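ABC transporter, substrate binding protein (Aeropyrum pernix, PDB 3EAF) probably binds a solute outside the cell and delivers it to an ABC transporter, as a substrate-binding protein of the periplasmic binding protein family, and carries a magnesium ion. Local coordinates at residues Asp284-Asn287 with Leu288-Gln292. Sequence-based numbering, arbitrary orientation.
Sequences DQIN and LRVVQ
Asn287 is the N-cap of helix 288-304, and its side chain reaches forward over the first helical turn to accept a hydrogen bond from Val290 N. Val290 N lies 3.1 Å from Asn287 OD1 with an N-H...O angle of 165°, a nearly straight bond, although the donor is tilted 23° from the carboxamide plane. The torsion explains the reach: CG stands between the backbone N and the carbonyl carbon (chi1 54°), which carries OD1 forward over the helix start. Asn287 OD1 also lies 3.4 Å from Arg289 CB. The backbone of the cap residue opens the helical ladder, Val291 N donating to Asn287 O at 3.0 Å. With an alanine here, Val290 N would probably lose its capping acceptor and the first turn would be held less firmly. Val290 points back toward the preceding loop and meets two of its residues with different branches: CG2 is 3.4 Å from Gln285 O, while CG1 touches Ile286 CD1 at 3.9 Å, the two side chains crossing at about a right angle. Leu30 and Leu26 of helix 18-38 pack against Ile286 and Val290 respectively, joining this apolar pair to the neighbouring helix. Further along, Arg289, whose NE forms a salt bridge with Asp236, directs NH1 in its guanidinium plane to a lone pair of Gln292 OE1, 2.7 Å away.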
ATOM      1  N   ASP A 284       4.342   4.954  20.733  1.00 24.77           N
ATOM      2  CA  ASP A 284       5.397   4.249  20.002  1.00 24.44           C
ATOM      3  C   ASP A 284       4.913   3.062  19.143  1.00 23.63           C
ATOM      4  O   ASP A 284       5.705   2.442  18.427  1.00 23.47           O
ATOM      5  CB  ASP A 284       6.538   3.828  20.948  1.00 25.09           C
ATOM      6  CG  ASP A 284       6.142   2.712  21.924  1.00 26.74           C
ATOM      7  OD1 ASP A 284       4.989   2.224  21.910  1.00 27.78           O
ATOM      8  OD2 ASP A 284       7.017   2.320  22.729  1.00 29.74           O
ATOM      9  N   GLN A 285       3.619   2.755  19.215  1.00 22.37           N
ATOM     10  CA  GLN A 285       3.026   1.724  18.373  1.00 21.69           C
ATOM     11  C   GLN A 285       2.464   2.304  17.077  1.00 19.99           C
ATOM     12  O   GLN A 285       1.980   1.570  16.220  1.00 19.73           O
ATOM     13  CB  GLN A 285       1.936   0.960  19.132  1.00 21.69           C
ATOM     14  CG  GLN A 285       2.464   0.173  20.326  1.00 23.52           C
ATOM     15  CD  GLN A 285       1.457  -0.825  20.878  1.00 24.01           C
ATOM     16  OE1 GLN A 285       0.263  -0.771  20.566  1.00 27.37           O
ATOM     17  NE2 GLN A 285       1.942  -1.753  21.706  1.00 27.23           N
ATOM     18  N   ILE A 286       2.528   3.625  16.942  1.00 18.35           N
ATOM     19  CA  ILE A 286       2.003   4.301  15.757  1.00 16.85           C
ATOM     20  C   ILE A 286       3.123   4.422  14.727  1.00 15.79           C
ATOM     21  O   ILE A 286       4.128   5.098  14.959  1.00 15.55           O
ATOM     22  CB  ILE A 286       1.393   5.680  16.108  1.00 16.82           C
ATOM     23  CG1 ILE A 286       0.300   5.534  17.186  1.00 17.01           C
ATOM     24  CG2 ILE A 286       0.867   6.399  14.857  1.00 16.74           C
ATOM     25  CD1 ILE A 286      -0.887   4.653  16.786  1.00 15.84           C
ATOM     26  N   ASN A 287       2.942   3.742  13.601  1.00 14.08           N
ATOM     27  CA  ASN A 287       3.958   3.668  12.557  1.00 12.49           C
ATOM     28  C   ASN A 287       3.301   3.756  11.182  1.00 11.19           C
ATOM     29  O   ASN A 287       2.082   3.881  11.088  1.00 10.57           O
ATOM     30  CB  ASN A 287       4.782   2.378  12.704  1.00 12.72           C
ATOM     31  CG  ASN A 287       3.910   1.119  12.743  1.00 13.16           C
ATOM     32  OD1 ASN A 287       3.022   0.931  11.912  1.00 13.61           O
ATOM     33  ND2 ASN A 287       4.164   0.261  13.714  1.00 13.95           N
ATOM     34  N   LEU A 288       4.107   3.687  10.123  1.00 10.05           N
ATOM     35  CA  LEU A 288       3.593   3.727   8.746  1.00  8.91           C
ATOM     36  C   LEU A 288       2.459   2.720   8.467  1.00  8.70           C
ATOM     37  O   LEU A 288       1.478   3.047   7.791  1.00  8.48           O
ATOM     38  CB  LEU A 288       4.738   3.513   7.750  1.00  8.87           C
ATOM     39  CG  LEU A 288       4.342   3.286   6.289  1.00  8.78           C
ATOM     40  CD1 LEU A 288       3.728   4.556   5.691  1.00  7.17           C
ATOM     41  CD2 LEU A 288       5.537   2.798   5.474  1.00  8.50           C
ATOM     42  N   ARG A 289       2.592   1.501   8.988  1.00  8.04           N
ATOM     43  CA  ARG A 289       1.594   0.450   8.729  1.00  7.43           C
ATOM     44  C   ARG A 289       0.250   0.819   9.340  1.00  7.41           C
ATOM     45  O   ARG A 289      -0.798   0.632   8.723  1.00  7.03           O
ATOM     46  CB  ARG A 289       2.075  -0.911   9.250  1.00  7.41           C
ATOM     47  CG  ARG A 289       3.449  -1.359   8.723  1.00  6.79           C
ATOM     48  CD  ARG A 289       3.616  -1.062   7.231  1.00  8.06           C
ATOM     49  NE  ARG A 289       4.975  -1.323   6.759  1.00  7.25           N
ATOM     50  CZ  ARG A 289       5.410  -1.044   5.538  1.00  6.57           C
ATOM     51  NH1 ARG A 289       4.600  -0.477   4.650  1.00  5.39           N
ATOM     52  NH2 ARG A 289       6.660  -1.337   5.206  1.00  6.66           N
ATOM     53  N   VAL A 290       0.301   1.361  10.554  1.00  7.37           N
ATOM     54  CA  VAL A 290      -0.871   1.914  11.227  1.00  7.27           C
ATOM     55  C   VAL A 290      -1.506   3.031  10.387  1.00  6.93           C
ATOM     56  O   VAL A 290      -2.726   3.063  10.214  1.00  7.09           O
ATOM     57  CB  VAL A 290      -0.521   2.404  12.660  1.00  7.39           C
ATOM     58  CG1 VAL A 290      -1.738   3.034  13.351  1.00  7.90           C
ATOM     59  CG2 VAL A 290       0.019   1.244  13.502  1.00  7.57           C
ATOM     60  N   VAL A 291      -0.681   3.925   9.847  1.00  6.47           N
ATOM     61  CA  VAL A 291      -1.180   4.972   8.953  1.00  6.28           C
ATOM     62  C   VAL A 291      -1.916   4.366   7.746  1.00  6.42           C
ATOM     63  O   VAL A 291      -3.000   4.815   7.387  1.00  6.66           O
ATOM     64  CB  VAL A 291      -0.043   5.914   8.474  1.00  6.54           C
ATOM     65  CG1 VAL A 291      -0.576   6.948   7.486  1.00  5.72           C
ATOM     66  CG2 VAL A 291       0.632   6.600   9.666  1.00  5.73           C
ATOM     67  N   GLN A 292      -1.333   3.333   7.142  1.00  6.57           N
ATOM     68  CA  GLN A 292      -1.887   2.725   5.929  1.00  6.82           C
ATOM     69  C   GLN A 292      -3.274   2.146   6.159  1.00  6.90           C
ATOM     70  O   GLN A 292      -4.152   2.258   5.289  1.00  7.09           O
ATOM     71  CB  GLN A 292      -0.929   1.669   5.356  1.00  6.73           C
ATOM     72  CG  GLN A 292       0.350   2.290   4.807  1.00  7.05           C
ATOM     73  CD  GLN A 292       1.293   1.292   4.190  1.00  7.01           C
ATOM     74  OE1 GLN A 292       2.213   0.824   4.841  1.00  7.71           O
ATOM     75  NE2 GLN A 292       1.080   0.973   2.922  1.00  7.74           N
TER